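Local coordinates for protein putative acetamidase/formamidase (Yersinia enterocolitica subsp. palearctica serotype O:3, PDB 5UBU) that probably hydrolyses carbon-nitrogen bonds of linear amides such as acetamide or formamide, and binds sodium ions, at residues S254-M258 with D283-W287; L303-V309 with V321-L325. All coordinates share one frame; numbering follows the deposited sequence.

Contact 1. Residues S254-M258 with D283-W287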
ATOM      1  N   SER B 254     -14.504 -13.946  12.205  1.00 44.51           N
ATOM      2  CA  SER B 254     -14.025 -12.576  12.219  1.00 42.75           C
ATOM      3  C   SER B 254     -14.311 -11.919  10.880  1.00 40.96           C
ATOM      4  O   SER B 254     -14.443 -10.697  10.812  1.00 41.84           O
ATOM      5  CB  SER B 254     -12.533 -12.521  12.532  1.00 42.52           C
ATOM      6  OG  SER B 254     -12.299 -12.988  13.843  1.00 44.24           O
ATOM      7  N   TRP B 255     -14.402 -12.733   9.825  1.00 38.79           N
ATOM      8  CA  TRP B 255     -14.649 -12.239   8.475  1.00 37.25           C
ATOM      9  C   TRP B 255     -15.669 -13.093   7.745  1.00 37.84           C
ATOM     10  O   TRP B 255     -15.941 -14.213   8.160  1.00 38.89           O
ATOM     11  CB  TRP B 255     -13.345 -12.231   7.681  1.00 35.52           C
ATOM     12  CG  TRP B 255     -12.372 -11.292   8.230  1.00 34.43           C
ATOM     13  CD1 TRP B 255     -11.427 -11.546   9.170  1.00 34.44           C
ATOM     14  CD2 TRP B 255     -12.257  -9.913   7.905  1.00 34.06           C
ATOM     15  NE1 TRP B 255     -10.713 -10.411   9.442  1.00 33.88           N
ATOM     16  CE2 TRP B 255     -11.210  -9.388   8.684  1.00 33.61           C
ATOM     17  CE3 TRP B 255     -12.936  -9.064   7.019  1.00 34.01           C
ATOM     18  CZ2 TRP B 255     -10.817  -8.058   8.607  1.00 33.77           C
ATOM     19  CZ3 TRP B 255     -12.554  -7.737   6.948  1.00 33.94           C
ATOM     20  CH2 TRP B 255     -11.500  -7.245   7.737  1.00 33.82           C
ATOM     21  N   PRO B 256     -16.251 -12.560   6.661  1.00 38.18           N
ATOM     22  CA  PRO B 256     -17.209 -13.357   5.899  1.00 39.25           C
ATOM     23  C   PRO B 256     -16.560 -14.546   5.215  1.00 38.97           C
ATOM     24  O   PRO B 256     -15.393 -14.482   4.844  1.00 38.66           O
ATOM     25  CB  PRO B 256     -17.715 -12.382   4.815  1.00 39.04           C
ATOM     26  CG  PRO B 256     -17.437 -11.020   5.346  1.00 38.47           C
ATOM     27  CD  PRO B 256     -16.219 -11.150   6.212  1.00 37.64           C
ATOM     28  N   ARG B 257     -17.325 -15.619   5.063  1.00 39.68           N
ATOM     29  CA  ARG B 257     -16.870 -16.823   4.379  1.00 40.19           C
ATOM     30  C   ARG B 257     -17.964 -17.256   3.439  1.00 42.02           C
ATOM     31  O   ARG B 257     -19.118 -16.879   3.614  1.00 42.61           O
ATOM     32  CB  ARG B 257     -16.579 -17.933   5.368  1.00 40.28           C
ATOM     33  CG  ARG B 257     -15.399 -17.653   6.259  1.00 38.95           C
ATOM     34  CD  ARG B 257     -15.283 -18.683   7.367  1.00 39.85           C
ATOM     35  NE  ARG B 257     -14.079 -18.449   8.166  1.00 39.31           N
ATOM     36  CZ  ARG B 257     -13.725 -19.150   9.238  1.00 39.29           C
ATOM     37  NH1 ARG B 257     -14.476 -20.150   9.683  1.00 40.54           N
ATOM     38  NH2 ARG B 257     -12.610 -18.841   9.874  1.00 38.84           N
HETATM   39  N   MSE B 258     -17.607 -18.010   2.414  1.00 43.99           N
HETATM   40  CA  MSE B 258     -18.615 -18.505   1.485  1.00 47.24           C
HETATM   41  C   MSE B 258     -18.260 -19.909   1.095  1.00 46.53           C
HETATM   42  O   MSE B 258     -17.169 -20.401   1.367  1.00 45.39           O
HETATM   43  CB  MSE B 258     -18.921 -17.523   0.336  1.00 50.57           C
HETATM   44  CG  MSE B 258     -17.984 -17.585  -0.857  1.00 54.00           C
HETATM   45 SE   MSE B 258     -18.569 -18.908  -2.211  1.00 63.49          SE
HETATM   46  CE  MSE B 258     -16.991 -18.718  -3.380  1.00 63.15           C
ATOM     47  N   ASP B 283      -7.381 -16.090   7.469  1.00 31.93           N
ATOM     48  CA  ASP B 283      -8.684 -16.563   7.932  1.00 32.78           C
ATOM     49  C   ASP B 283      -8.922 -17.977   7.427  1.00 34.02           C
ATOM     50  O   ASP B 283      -9.457 -18.808   8.158  1.00 35.71           O
ATOM     51  CB  ASP B 283      -9.826 -15.685   7.443  1.00 32.38           C
ATOM     52  CG  ASP B 283     -11.160 -16.102   8.036  1.00 33.57           C
ATOM     53  OD1 ASP B 283     -11.328 -15.938   9.260  1.00 34.31           O
ATOM     54  OD2 ASP B 283     -12.048 -16.571   7.285  1.00 33.97           O
ATOM     55  N   LEU B 284      -8.539 -18.233   6.174  1.00 33.66           N
ATOM     56  CA  LEU B 284      -8.699 -19.558   5.585  1.00 34.53           C
ATOM     57  C   LEU B 284      -7.894 -20.579   6.392  1.00 35.70           C
ATOM     58  O   LEU B 284      -8.404 -21.645   6.738  1.00 37.48           O
ATOM     59  CB  LEU B 284      -8.268 -19.560   4.114  1.00 34.28           C
ATOM     60  CG  LEU B 284      -8.422 -20.871   3.341  1.00 35.49           C
ATOM     61  CD1 LEU B 284      -9.851 -21.375   3.413  1.00 36.63           C
ATOM     62  CD2 LEU B 284      -8.011 -20.668   1.901  1.00 35.19           C
ATOM     63  N   ILE B 285      -6.648 -20.226   6.713  1.00 35.04           N
ATOM     64  CA  ILE B 285      -5.770 -21.095   7.508  1.00 35.91           C
ATOM     65  C   ILE B 285      -6.398 -21.391   8.869  1.00 36.63           C
ATOM     66  O   ILE B 285      -6.376 -22.532   9.320  1.00 38.08           O
ATOM     67  CB  ILE B 285      -4.358 -20.489   7.671  1.00 35.06           C
ATOM     68  CG1 ILE B 285      -3.650 -20.481   6.314  1.00 34.66           C
ATOM     69  CG2 ILE B 285      -3.524 -21.307   8.650  1.00 36.20           C
ATOM     70  CD1 ILE B 285      -2.338 -19.730   6.298  1.00 34.06           C
ATOM     71  N   TYR B 286      -6.962 -20.376   9.520  1.00 36.04           N
ATOM     72  CA  TYR B 286      -7.589 -20.611  10.816  1.00 37.22           C
ATOM     73  C   TYR B 286      -8.839 -21.503  10.689  1.00 38.07           C
ATOM     74  O   TYR B 286      -9.157 -22.288  11.599  1.00 39.01           O
ATOM     75  CB  TYR B 286      -7.942 -19.318  11.550  1.00 36.79           C
ATOM     76  CG  TYR B 286      -6.778 -18.451  11.984  1.00 36.72           C
ATOM     77  CD1 TYR B 286      -5.515 -18.991  12.268  1.00 37.59           C
ATOM     78  CD2 TYR B 286      -6.985 -17.106  12.284  1.00 36.32           C
ATOM     79  CE1 TYR B 286      -4.474 -18.178  12.707  1.00 37.40           C
ATOM     80  CE2 TYR B 286      -5.951 -16.305  12.748  1.00 36.28           C
ATOM     81  CZ  TYR B 286      -4.701 -16.845  12.962  1.00 36.84           C
ATOM     82  OH  TYR B 286      -3.679 -16.042  13.416  1.00 37.29           O
ATOM     83  N   TRP B 287      -9.523 -21.375   9.556  1.00 37.00           N
ATOM     84  CA  TRP B 287     -10.714 -22.159   9.271  1.00 37.79           C
ATOM     85  C   TRP B 287     -10.326 -23.619   9.051  1.00 39.37           C
ATOM     86  O   TRP B 287     -10.972 -24.527   9.589  1.00 41.20           O
ATOM     87  CB  TRP B 287     -11.448 -21.547   8.069  1.00 36.76           C
ATOM     88  CG  TRP B 287     -12.776 -22.138   7.715  1.00 37.75           C
ATOM     89  CD1 TRP B 287     -13.569 -22.936   8.497  1.00 39.37           C
ATOM     90  CD2 TRP B 287     -13.571 -21.787   6.582  1.00 37.39           C
ATOM     91  NE1 TRP B 287     -14.751 -23.200   7.861  1.00 40.10           N
ATOM     92  CE2 TRP B 287     -14.788 -22.494   6.690  1.00 38.89           C
ATOM     93  CE3 TRP B 287     -13.355 -20.977   5.459  1.00 36.32           C
ATOM     94  CZ2 TRP B 287     -15.784 -22.421   5.721  1.00 39.20           C
ATOM     95  CZ3 TRP B 287     -14.345 -20.901   4.492  1.00 36.73           C
ATOM     96  CH2 TRP B 287     -15.549 -21.618   4.633  1.00 38.26           C
TER
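Arg-257 and Asp-283 form a side-on salt bridge in which two nitrogens of the guanidinium each take one carboxylate oxygen. The shorter bond runs from Arg-257 NE to Asp-283 OD2 (2.9 Å); it is nearly straight, 168° at the hydrogen, lies almost in the guanidinium plane and reaches the oxygen on its syn side. The second, from Arg-257 NH2 to Asp-283 OD1 (3.2 Å), meets that oxygen from above the carboxylate plane; the two flat groups are turned 48° against each other. Asp-283 OD2 also accepts a hydrogen bond from Ser-266 OG of strand 263-270, which probably helps to hold the carboxylate in place.

The stacking involves Trp-287, one helical turn after Asp-283. The guanidinium lies flat on the indole, planes 12° apart, a cation-pi contact that puts Arg-257 CZ 3.8 Å from the centroid of the Trp-287 five-membered ring. Since the arginine chain is extended from CG to NE, it runs along the same ring face, and Arg-257 CD makes a CH-pi contact 3.6 Å from the centroid of the Trp-287 six-membered ring.

Looser contacts finish the interface: Met-258 O lies at the indole edge, 3.8 Å from Trp-287 CH2, and Trp-255 brings its own ring edge near Asp-283 OD1. The buried arginine is thus paired with a carboxylate at its edge and an indole over one face, a combined salt bridge and cation-pi stack that fastens helix 273-291 to strand 257-260 of the large mixed beta-sheet.

Contact 2. Residues L303-V309 with V321-L325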
ATOM      1  N   LEU B 303      -1.254 -24.248   1.229  1.00 36.16           N
ATOM      2  CA  LEU B 303      -1.927 -23.181   0.477  1.00 35.10           C
ATOM      3  C   LEU B 303      -0.961 -22.443  -0.425  1.00 35.16           C
ATOM      4  O   LEU B 303      -1.378 -21.773  -1.361  1.00 35.40           O
ATOM      5  CB  LEU B 303      -2.630 -22.188   1.399  1.00 33.73           C
ATOM      6  CG  LEU B 303      -3.898 -22.705   2.055  1.00 34.24           C
ATOM      7  CD1 LEU B 303      -4.424 -21.687   3.050  1.00 33.24           C
ATOM      8  CD2 LEU B 303      -4.946 -23.022   1.000  1.00 34.63           C
ATOM      9  N   SER B 304       0.330 -22.561  -0.132  1.00 35.81           N
ATOM     10  CA  SER B 304       1.352 -21.951  -0.954  1.00 35.69           C
ATOM     11  C   SER B 304       1.495 -22.777  -2.250  1.00 36.92           C
ATOM     12  O   SER B 304       2.218 -22.385  -3.165  1.00 36.97           O
ATOM     13  CB  SER B 304       2.674 -21.899  -0.188  1.00 36.14           C
ATOM     14  OG  SER B 304       3.631 -21.109  -0.867  1.00 36.12           O
ATOM     15  N   GLN B 305       0.783 -23.909  -2.317  1.00 38.31           N
ATOM     16  CA  GLN B 305       0.802 -24.806  -3.479  1.00 39.93           C
ATOM     17  C   GLN B 305      -0.587 -24.948  -4.141  1.00 40.42           C
ATOM     18  O   GLN B 305      -0.666 -25.193  -5.348  1.00 41.29           O
ATOM     19  CB  GLN B 305       1.254 -26.222  -3.063  1.00 41.50           C
ATOM     20  CG  GLN B 305       2.409 -26.298  -2.068  1.00 41.50           C
ATOM     21  CD  GLN B 305       3.634 -25.524  -2.492  1.00 41.00           C
ATOM     22  OE1 GLN B 305       3.914 -25.376  -3.686  1.00 41.37           O
ATOM     23  NE2 GLN B 305       4.393 -25.044  -1.510  1.00 40.39           N
ATOM     24  N   CYS B 306      -1.663 -24.788  -3.356  1.00 39.98           N
ATOM     25  CA  CYS B 306      -3.044 -24.988  -3.839  1.00 40.77           C
ATOM     26  C   CYS B 306      -4.018 -23.845  -3.678  1.00 39.37           C
ATOM     27  O   CYS B 306      -5.135 -23.914  -4.192  1.00 39.80           O
ATOM     28  CB  CYS B 306      -3.655 -26.145  -3.059  1.00 42.38           C
ATOM     29  SG  CYS B 306      -2.636 -27.598  -3.125  1.00 45.74           S
ATOM     30  N   GLY B 307      -3.644 -22.831  -2.916  1.00 37.98           N
ATOM     31  CA  GLY B 307      -4.538 -21.714  -2.699  1.00 36.84           C
ATOM     32  C   GLY B 307      -4.881 -20.986  -3.983  1.00 36.66           C
ATOM     33  O   GLY B 307      -4.046 -20.865  -4.875  1.00 36.70           O
ATOM     34  N   LYS B 308      -6.131 -20.555  -4.078  1.00 36.90           N
ATOM     35  CA  LYS B 308      -6.629 -19.782  -5.214  1.00 37.57           C
ATOM     36  C   LYS B 308      -7.095 -18.425  -4.712  1.00 37.02           C
ATOM     37  O   LYS B 308      -7.657 -18.317  -3.632  1.00 36.41           O
ATOM     38  CB  LYS B 308      -7.785 -20.469  -5.956  1.00 39.11           C
ATOM     39  CG  LYS B 308      -7.516 -21.808  -6.639  1.00 40.95           C
ATOM     40  CD  LYS B 308      -6.197 -21.845  -7.374  1.00 41.45           C
ATOM     41  CE  LYS B 308      -6.049 -23.165  -8.118  1.00 43.66           C
ATOM     42  NZ  LYS B 308      -4.652 -23.260  -8.562  1.00 44.39           N
ATOM     43  N   VAL B 309      -6.833 -17.369  -5.476  1.00 37.88           N
ATOM     44  CA  VAL B 309      -7.250 -16.036  -5.061  1.00 37.45           C
ATOM     45  C   VAL B 309      -8.178 -15.390  -6.078  1.00 38.30           C
ATOM     46  O   VAL B 309      -7.956 -15.477  -7.292  1.00 38.15           O
ATOM     47  CB  VAL B 309      -6.037 -15.117  -4.795  1.00 37.08           C
ATOM     48  CG1 VAL B 309      -6.446 -13.650  -4.639  1.00 36.80           C
ATOM     49  CG2 VAL B 309      -5.304 -15.586  -3.557  1.00 36.74           C
ATOM     50  N   VAL B 321     -10.829  -9.298  -1.360  1.00 34.79           N
ATOM     51  CA  VAL B 321     -10.133 -10.451  -1.913  1.00 35.14           C
ATOM     52  C   VAL B 321     -10.640 -11.730  -1.259  1.00 35.36           C
ATOM     53  O   VAL B 321     -10.861 -11.762  -0.050  1.00 35.61           O
ATOM     54  CB  VAL B 321      -8.621 -10.339  -1.617  1.00 34.98           C
ATOM     55  CG1 VAL B 321      -7.872 -11.573  -2.117  1.00 35.74           C
ATOM     56  CG2 VAL B 321      -8.042  -9.065  -2.230  1.00 35.26           C
ATOM     57  N   GLY B 322     -10.800 -12.781  -2.055  1.00 35.80           N
ATOM     58  CA  GLY B 322     -11.252 -14.075  -1.554  1.00 36.22           C
ATOM     59  C   GLY B 322     -10.146 -15.113  -1.686  1.00 36.28           C
ATOM     60  O   GLY B 322      -9.575 -15.260  -2.759  1.00 37.42           O
ATOM     61  N   ALA B 323      -9.824 -15.813  -0.598  1.00 35.93           N
ATOM     62  CA  ALA B 323      -8.808 -16.873  -0.609  1.00 35.78           C
ATOM     63  C   ALA B 323      -9.555 -18.202  -0.599  1.00 37.48           C
ATOM     64  O   ALA B 323     -10.296 -18.485   0.328  1.00 36.95           O
ATOM     65  CB  ALA B 323      -7.897 -16.759   0.599  1.00 35.28           C
HETATM   66  N   MSE B 324      -9.346 -19.019  -1.625  1.00 39.84           N
HETATM   67  CA  MSE B 324     -10.047 -20.289  -1.765  1.00 42.71           C
HETATM   68  C   MSE B 324      -9.248 -21.540  -1.652  1.00 42.56           C
HETATM   69  O   MSE B 324      -8.033 -21.526  -1.765  1.00 42.39           O
HETATM   70  CB  MSE B 324     -10.500 -20.372  -3.215  1.00 47.78           C
HETATM   71  CG  MSE B 324     -11.851 -19.746  -3.479  1.00 51.82           C
HETATM   72 SE   MSE B 324     -11.809 -19.112  -5.341  1.00 59.93          SE
HETATM   73  CE  MSE B 324     -12.179 -20.772  -6.342  1.00 60.17           C
ATOM     74  N   LEU B 325      -9.959 -22.644  -1.442  1.00 42.92           N
ATOM     75  CA  LEU B 325      -9.375 -23.974  -1.397  1.00 43.45           C
ATOM     76  C   LEU B 325     -10.445 -24.921  -1.943  1.00 44.29           C
ATOM     77  O   LEU B 325     -11.606 -24.852  -1.551  1.00 44.49           O
ATOM     78  CB  LEU B 325      -8.961 -24.386   0.012  1.00 43.80           C
ATOM     79  CG  LEU B 325      -8.280 -25.766   0.084  1.00 45.50           C
ATOM     80  CD1 LEU B 325      -6.975 -25.763  -0.700  1.00 45.15           C
ATOM     81  CD2 LEU B 325      -8.035 -26.183   1.522  1.00 45.89           C
TER
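With Leu-325 CG turned anti to the backbone N (chi1 -177°) and Leu-303 CG anti to its carbonyl carbon (chi1 -73°), the two leucines send their methyl ends together from helix and strand. Their side chains cross at about a right angle, and Leu-303 CD2 meets Leu-325 CD1 at 3.8 Å. That same methyl of Leu-325 also packs against Cys-306 CB, so one strand leucine touches two residues of the last helical turn.

Beyond Gly-307, where the chain leaves helical geometry, Lys-308 and Met-324 form an antiparallel hydrogen-bonded pair. Met-324 N gives a 2.7 Å bond to Lys-308 O, and the return bond runs from Lys-308 N to Met-324 O (3.1 Å). On this face of the sheet the two CB atoms lie alongside each other, Lys-308 CB 3.9 Å from Met-324 CB.

Val-309 faces Ala-323 as the next, non-hydrogen-bonded pair. Here Val-309 CA makes a CA-H...O contact of 3.4 Å with Gly-322 O, while Val-309 CG1 packs on Val-321 CG1 at 3.6 Å.

Asp-227 OD2 of a neighbouring subunit accepts a hydrogen bond from Val-309 N, bringing that subunit up to strand 308-313. The whole is an antiparallel beta-hairpin entered directly from a helix, with the end of helix 296-306 packed against the far end of the returning strand 319-326.

Both segments of contact 1 precede those of contact 2 in the sequence, and the contact centres lie 12 Å apart. Each contact has one part in the large mixed sheet: strands 257-260, 263-270, 319-326 and 308-313 follow one another across it, the last being the outermost within the chain. Helices 273-291 and 296-306 are consecutive. The first touches strand 319-326 through Leu-284, whose CD2 lies 3.5 Å from Ala-323 O, and the second helix through Ile-285, whose CG1 is 3.6 Å from Leu-303 CD1. Contact 1 joins helix 273-291 to the sheet, while contact 2 joins helix 296-306 to the hairpin. Both regions also touch other subunits, so this part of the fold contributes to the tetramer.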